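Local coordinates for protein 5-formyl-3-hydroxy-2-methylpyridine 4-carboxylate 5-dehydrogenase (PDB 4OM8) that oxidises 5-formyl-3-hydroxy-2-methylpyridine-4-carboxylate with NAD(+) during vitamin B6 breakdown, and can also reduce it with NADH to 4-pyridoxate, at residues I5-L10 with L26-Y31; R20-G25 with G65-T70. All coordinates share one frame; numbering follows the deposited sequence.

Contact 1 (I5-L10 with L26-Y31). With NAD (nicotinamide-adenine-dinucleotide), chain C.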
loop_
_atom_site.group_PDB
_atom_site.type_symbol
_atom_site.label_atom_id
_atom_site.label_comp_id
_atom_site.label_asym_id
_atom_site.label_seq_id
_atom_site.Cartn_x
_atom_site.Cartn_y
_atom_site.Cartn_z
ATOM N N ILE A 5 -10.787 -18.210 25.618
ATOM C CA ILE A 5 -10.624 -16.793 25.356
ATOM C C ILE A 5 -11.912 -16.050 25.681
ATOM O O ILE A 5 -13.010 -16.512 25.356
ATOM C CB ILE A 5 -10.229 -16.554 23.891
ATOM C CG1 ILE A 5 -8.898 -17.264 23.608
ATOM C CG2 ILE A 5 -10.155 -15.044 23.596
ATOM C CD1 ILE A 5 -8.416 -17.156 22.168
ATOM N N ALA A 6 -11.775 -14.913 26.349
ATOM C CA ALA A 6 -12.882 -13.982 26.524
ATOM C C ALA A 6 -12.577 -12.734 25.715
ATOM O O ALA A 6 -11.449 -12.251 25.731
ATOM C CB ALA A 6 -13.089 -13.622 27.995
ATOM N N ILE A 7 -13.584 -12.224 25.018
ATOM C CA ILE A 7 -13.504 -10.931 24.349
ATOM C C ILE A 7 -14.451 -9.943 25.026
ATOM O O ILE A 7 -15.640 -10.234 25.218
ATOM C CB ILE A 7 -13.834 -11.046 22.841
ATOM C CG1 ILE A 7 -12.801 -11.945 22.158
ATOM C CG2 ILE A 7 -13.856 -9.662 22.199
ATOM C CD1 ILE A 7 -13.155 -12.374 20.758
ATOM N N ILE A 8 -13.907 -8.782 25.401
ATOM C CA ILE A 8 -14.692 -7.711 26.017
ATOM C C ILE A 8 -14.849 -6.565 25.030
ATOM O O ILE A 8 -13.893 -5.828 24.752
ATOM C CB ILE A 8 -14.024 -7.195 27.302
ATOM C CG1 ILE A 8 -13.646 -8.365 28.216
ATOM C CG2 ILE A 8 -14.904 -6.147 27.990
ATOM C CD1 ILE A 8 -14.810 -9.288 28.597
ATOM N N GLY A 9 -16.049 -6.445 24.465
ATOM C CA GLY A 9 -16.337 -5.398 23.492
ATOM C C GLY A 9 -16.602 -6.026 22.147
ATOM O O GLY A 9 -15.728 -6.697 21.581
ATOM N N LEU A 10 -17.820 -5.815 21.641
ATOM C CA LEU A 10 -18.288 -6.456 20.410
ATOM C C LEU A 10 -18.762 -5.482 19.343
ATOM O O LEU A 10 -19.792 -5.712 18.703
ATOM C CB LEU A 10 -19.434 -7.419 20.716
ATOM C CG LEU A 10 -19.099 -8.749 21.380
ATOM C CD1 LEU A 10 -20.391 -9.467 21.762
ATOM C CD2 LEU A 10 -18.278 -9.598 20.425
ATOM N N LEU A 26 -10.308 -22.517 19.331
ATOM C CA LEU A 26 -10.401 -21.936 20.665
ATOM C C LEU A 26 -11.839 -21.823 21.136
ATOM O O LEU A 26 -12.757 -21.688 20.323
ATOM C CB LEU A 26 -9.750 -20.551 20.677
ATOM C CG LEU A 26 -8.222 -20.429 20.646
ATOM C CD1 LEU A 26 -7.574 -21.054 21.881
ATOM C CD2 LEU A 26 -7.593 -20.989 19.372
ATOM N N GLN A 27 -12.050 -21.886 22.451
ATOM C CA GLN A 27 -13.357 -21.587 23.012
ATOM C C GLN A 27 -13.448 -20.092 23.249
ATOM O O GLN A 27 -12.605 -19.550 23.945
ATOM C CB GLN A 27 -13.574 -22.336 24.326
ATOM C CG GLN A 27 -14.774 -21.834 25.122
ATOM C CD GLN A 27 -14.810 -22.394 26.530
ATOM O OE1 GLN A 27 -15.035 -23.597 26.724
ATOM N NE2 GLN A 27 -14.595 -21.527 27.526
ATOM N N VAL A 28 -14.458 -19.438 22.674
ATOM C CA VAL A 28 -14.571 -17.986 22.781
ATOM C C VAL A 28 -15.884 -17.612 23.442
ATOM O O VAL A 28 -16.947 -18.048 22.996
ATOM C CB VAL A 28 -14.479 -17.307 21.388
ATOM C CG1 VAL A 28 -14.633 -15.791 21.502
ATOM C CG2 VAL A 28 -13.172 -17.662 20.706
ATOM N N VAL A 29 -15.815 -16.813 24.509
ATOM C CA VAL A 29 -17.024 -16.226 25.082
ATOM C C VAL A 29 -16.864 -14.710 25.035
ATOM O O VAL A 29 -15.836 -14.178 25.434
ATOM C CB VAL A 29 -17.285 -16.720 26.521
ATOM C CG1 VAL A 29 -18.617 -16.189 27.026
ATOM C CG2 VAL A 29 -17.307 -18.247 26.552
ATOM N N ALA A 30 -17.867 -14.017 24.511
ATOM C CA ALA A 30 -17.731 -12.586 24.282
ATOM C C ALA A 30 -18.826 -11.818 24.993
ATOM O O ALA A 30 -19.965 -12.298 25.122
ATOM C CB ALA A 30 -17.750 -12.281 22.795
ATOM N N TYR A 31 -18.473 -10.615 25.431
ATOM C CA TYR A 31 -19.336 -9.784 26.261
ATOM C C TYR A 31 -19.345 -8.360 25.757
ATOM O O TYR A 31 -18.340 -7.873 25.269
ATOM C CB TYR A 31 -18.859 -9.817 27.719
ATOM C CG TYR A 31 -19.431 -8.729 28.603
ATOM C CD1 TYR A 31 -20.677 -8.876 29.204
ATOM C CD2 TYR A 31 -18.718 -7.558 28.852
ATOM C CE1 TYR A 31 -21.208 -7.877 30.020
ATOM C CE2 TYR A 31 -19.237 -6.566 29.660
ATOM C CZ TYR A 31 -20.477 -6.720 30.232
ATOM O OH TYR A 31 -20.980 -5.724 31.039
HETATM P PA NAD C . -16.491 0.155 18.601
HETATM O O1A NAD C . -16.836 1.538 19.125
HETATM O O2A NAD C . -17.033 -0.318 17.262
HETATM O O5B NAD C . -16.934 -0.913 19.721
HETATM C C5B NAD C . -16.680 -0.708 21.111
HETATM C C4B NAD C . -17.607 -1.628 21.890
HETATM O O4B NAD C . -17.232 -1.628 23.268
HETATM C C3B NAD C . -19.057 -1.150 21.809
HETATM O O3B NAD C . -19.898 -2.199 21.313
HETATM C C2B NAD C . -19.394 -0.774 23.246
HETATM O O2B NAD C . -20.764 -0.998 23.616
HETATM C C1B NAD C . -18.451 -1.669 24.024
HETATM N N9A NAD C . -18.163 -1.258 25.409
HETATM C C8A NAD C . -18.050 -0.012 25.900
HETATM N N7A NAD C . -17.749 -0.044 27.222
HETATM C C5A NAD C . -17.660 -1.333 27.588
HETATM C C6A NAD C . -17.377 -2.076 28.829
HETATM N N6A NAD C . -17.113 -1.431 29.992
HETATM N N1A NAD C . -17.391 -3.425 28.769
HETATM C C2A NAD C . -17.654 -4.086 27.628
HETATM N N3A NAD C . -17.921 -3.474 26.463
HETATM C C4A NAD C . -17.941 -2.126 26.390
HETATM O O3 NAD C . -14.886 0.023 18.690
HETATM P PN NAD C . -13.935 -0.838 17.718
HETATM O O1N NAD C . -13.753 -0.099 16.406
HETATM O O2N NAD C . -14.344 -2.293 17.677
HETATM O O5D NAD C . -12.539 -0.745 18.500
HETATM C C5D NAD C . -12.356 -1.339 19.792
HETATM C C4D NAD C . -10.882 -1.202 20.156
HETATM O O4D NAD C . -10.121 -1.782 19.101
HETATM C C3D NAD C . -10.432 0.247 20.250
HETATM O O3D NAD C . -9.364 0.296 21.200
HETATM C C2D NAD C . -9.863 0.547 18.876
HETATM O O2D NAD C . -8.837 1.544 18.922
HETATM C C1D NAD C . -9.273 -0.799 18.492
HETATM N N1N NAD C . -9.185 -1.050 17.045
HETATM C C2N NAD C . -10.081 -0.557 16.166
HETATM C C3N NAD C . -9.955 -0.849 14.805
HETATM C C7N NAD C . -10.897 -0.301 13.765
HETATM O O7N NAD C . -12.053 -0.009 14.031
HETATM N N7N NAD C . -10.405 -0.128 12.539
HETATM C C4N NAD C . -8.909 -1.653 14.367
HETATM C C5N NAD C . -8.013 -2.157 15.299
HETATM C C6N NAD C . -8.183 -1.843 16.639
HETATM O O HOH W 1 -13.634 -18.832 27.139
#

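Contact 2 (R20-G25 with G65-T70)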
loop_
_atom_site.group_PDB
_atom_site.type_symbol
_atom_site.label_atom_id
_atom_site.label_comp_id
_atom_site.label_asym_id
_atom_site.label_seq_id
_atom_site.Cartn_x
_atom_site.Cartn_y
_atom_site.Cartn_z
ATOM N N ARG A 20 -12.952 -15.810 14.099
ATOM C CA ARG A 20 -11.664 -16.269 13.601
ATOM C C ARG A 20 -10.934 -17.078 14.654
ATOM O O ARG A 20 -10.279 -18.070 14.335
ATOM C CB ARG A 20 -10.785 -15.092 13.160
ATOM C CG ARG A 20 -9.426 -15.528 12.614
ATOM C CD ARG A 20 -9.624 -16.421 11.411
ATOM N NE ARG A 20 -8.387 -16.961 10.849
ATOM C CZ ARG A 20 -7.817 -18.093 11.250
ATOM N NH1 ARG A 20 -8.350 -18.800 12.248
ATOM N NH2 ARG A 20 -6.712 -18.526 10.652
ATOM N N LEU A 21 -11.025 -16.639 15.908
ATOM C CA LEU A 21 -10.398 -17.382 16.986
ATOM C C LEU A 21 -11.063 -18.743 17.182
ATOM O O LEU A 21 -10.376 -19.747 17.364
ATOM C CB LEU A 21 -10.451 -16.572 18.285
ATOM C CG LEU A 21 -9.544 -15.336 18.267
ATOM C CD1 LEU A 21 -9.855 -14.432 19.462
ATOM C CD2 LEU A 21 -8.071 -15.743 18.292
ATOM N N ALA A 22 -12.387 -18.789 17.133
ATOM C CA ALA A 22 -13.076 -20.068 17.271
ATOM C C ALA A 22 -12.736 -21.016 16.133
ATOM O O ALA A 22 -12.644 -22.226 16.332
ATOM C CB ALA A 22 -14.570 -19.858 17.340
ATOM N N ARG A 23 -12.561 -20.468 14.935
ATOM C CA ARG A 23 -12.228 -21.294 13.777
ATOM C C ARG A 23 -10.855 -21.953 13.971
ATOM O O ARG A 23 -10.561 -22.991 13.384
ATOM C CB ARG A 23 -12.258 -20.440 12.500
ATOM C CG ARG A 23 -12.128 -21.216 11.183
ATOM C CD ARG A 23 -13.306 -22.148 10.961
ATOM N NE ARG A 23 -14.567 -21.426 10.811
ATOM C CZ ARG A 23 -15.177 -21.226 9.643
ATOM N NH1 ARG A 23 -14.630 -21.678 8.527
ATOM N NH2 ARG A 23 -16.327 -20.562 9.597
ATOM N N GLY A 24 -10.016 -21.347 14.809
ATOM C CA GLY A 24 -8.726 -21.922 15.149
ATOM C C GLY A 24 -8.800 -22.998 16.225
ATOM O O GLY A 24 -7.785 -23.583 16.590
ATOM N N GLY A 25 -9.995 -23.269 16.731
ATOM C CA GLY A 25 -10.163 -24.326 17.713
ATOM C C GLY A 25 -10.388 -23.827 19.130
ATOM O O GLY A 25 -10.639 -24.616 20.027
ATOM N N GLY A 65 -13.626 -24.750 19.776
ATOM C CA GLY A 65 -13.974 -24.065 18.538
ATOM C C GLY A 65 -15.371 -23.485 18.459
ATOM O O GLY A 65 -16.038 -23.610 17.434
ATOM N N THR A 66 -15.817 -22.828 19.525
ATOM C CA THR A 66 -17.146 -22.236 19.558
ATOM C C THR A 66 -17.123 -20.769 19.957
ATOM O O THR A 66 -16.159 -20.285 20.565
ATOM C CB THR A 66 -18.070 -22.961 20.539
ATOM O OG1 THR A 66 -17.499 -22.902 21.851
ATOM C CG2 THR A 66 -18.273 -24.425 20.127
ATOM N N VAL A 67 -18.201 -20.069 19.611
ATOM C CA VAL A 67 -18.433 -18.693 20.038
ATOM C C VAL A 67 -19.755 -18.610 20.783
ATOM O O VAL A 67 -20.766 -19.145 20.318
ATOM C CB VAL A 67 -18.492 -17.712 18.845
ATOM C CG1 VAL A 67 -18.776 -16.287 19.333
ATOM C CG2 VAL A 67 -17.218 -17.751 18.040
ATOM N N ARG A 68 -19.746 -17.941 21.936
ATOM C CA ARG A 68 -20.963 -17.633 22.681
ATOM C C ARG A 68 -20.925 -16.193 23.160
ATOM O O ARG A 68 -19.883 -15.724 23.612
ATOM C CB ARG A 68 -21.124 -18.581 23.877
ATOM C CG ARG A 68 -22.338 -18.289 24.739
ATOM C CD ARG A 68 -22.570 -19.389 25.771
ATOM N NE ARG A 68 -21.509 -19.534 26.774
ATOM C CZ ARG A 68 -21.462 -18.823 27.902
ATOM N NH1 ARG A 68 -22.386 -17.901 28.142
ATOM N NH2 ARG A 68 -20.486 -19.018 28.780
ATOM N N PHE A 69 -22.055 -15.497 23.052
ATOM C CA PHE A 69 -22.200 -14.142 23.569
ATOM C C PHE A 69 -22.947 -14.167 24.900
ATOM O O PHE A 69 -23.904 -14.926 25.079
ATOM C CB PHE A 69 -22.965 -13.239 22.586
ATOM C CG PHE A 69 -22.256 -12.997 21.280
ATOM C CD1 PHE A 69 -20.894 -13.194 21.157
ATOM C CD2 PHE A 69 -22.965 -12.551 20.179
ATOM C CE1 PHE A 69 -20.250 -12.966 19.963
ATOM C CE2 PHE A 69 -22.325 -12.322 18.972
ATOM C CZ PHE A 69 -20.966 -12.535 18.867
ATOM N N THR A 70 -22.536 -13.300 25.815
ATOM C CA THR A 70 -23.186 -13.207 27.118
ATOM C C THR A 70 -23.253 -11.755 27.597
ATOM O O THR A 70 -22.436 -10.911 27.188
ATOM C CB THR A 70 -22.462 -14.081 28.175
ATOM O OG1 THR A 70 -23.182 -14.036 29.415
ATOM C CG2 THR A 70 -21.026 -13.598 28.404
#

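Contact 1 (I5-L10 with L26-Y31)
Ile5-Ile8 and Val28-Tyr31 pair as neighbouring parallel strands, the two strands of the first beta-alpha-beta unit of the Rossmann NAD-binding domain; their short axes run 21° apart. The parallel ladder is documented by alternating bonds: Ile5 N gives to Gln27 O at 2.8 Å, Ile5 O takes Val29 N, Ile7 N gives to Val29 O, and Ile7 O takes Tyr31 N. Gly9 N prolongs it past the strand end, reaching Tyr31 O at 2.8 Å. On one face, Ile5 CD1 meets Leu26 CG at 3.6 Å, because CG1 stands anti to the carbonyl carbon (chi1 -60°) and CD1 extends the chain (chi2 178°). Farther along, Leu10 CD2 rests on Ala30 CB at 3.6 Å. On the other face, Ile8 CG2 sits at the edge of the Tyr31 ring, 4.2 Å from CD2, and touches the adenine at NAD C2A (3.5 Å); Tyr31 CE2 reaches the same C2A at 3.6 Å. The strand ends border the adenine pocket, and Gly9 probably opens a GxGxxG turn. Helix 14-23 packs on the face of Ile7 and Val28, helix 73-77 on that of Ile8 and Tyr31, while strands 82-85 and 66-70 continue the sheet on either side.

Contact 2 (R20-G25 with G65-T70)
Ala22, on the last turn of helix 14-23, packs against Thr66 and Val67 of strand 66-70, and this one methyl carries most of the side-chain contact. Ala22 CB lies 3.5 Å from Val67 CG2, tighter than a usual carbon-carbon contact, and 3.6 Å from the backbone atom Thr66 O. Val67 offers that branch because CG1 is anti to the backbone N (chi1 178°), which places CG2 beside the N and against the helix. The backbones also come close: Gly65 CA approaches Ala22 O at 3.2 Å in a CA-H...O contact with 121° at the hydrogen. Ala22 O also accepts Gly25 N at 2.9 Å within the helix end, so the carbonyl that closes the turn also lies against Gly65.

Toward solvent the contact is looser. Gly65 N reaches Gly25 O at 3.0 Å, but the N-H...O angle of 127° makes this a weak bond, and both glycines are partly exposed. Thr66 is exposed, and its side chain sets out away from the helix. Outside the contact, Arg23 is bridged to Glu49 and Asp53 of helix 35-54.

At the helix end, Gly25 has positive phi and two bonds lead back into the last turn: a Schellman motif. Here it closes the first helix of the Rossmann fold beside strand 66-70, outermost in the sheet of this chain.

How the contacts relate
Contact 1 is buried, with ten of its twelve touching residues enclosed, whereas contact 2 lies at the surface, with one of five; contact 1 is also the larger, 503 Å² against 179 Å². Their centres are 8 Å apart, and they share one sheet, since strands 27-31 and 66-70 are neighbours in it. Two probable hydrogen bonds join them directly, Ala30 N to Arg68 O and Val28 N to Thr66 O, both 2.8 Å. Helix 14-23, which supplies one side of contact 2, is also the connection between the two strands of contact 1. The chemistry follows position: a regular ladder with apolar faces, whose C-terminal end meets NAD, in contact 1, but a helix terminus, glycines and one weak bond in contact 2.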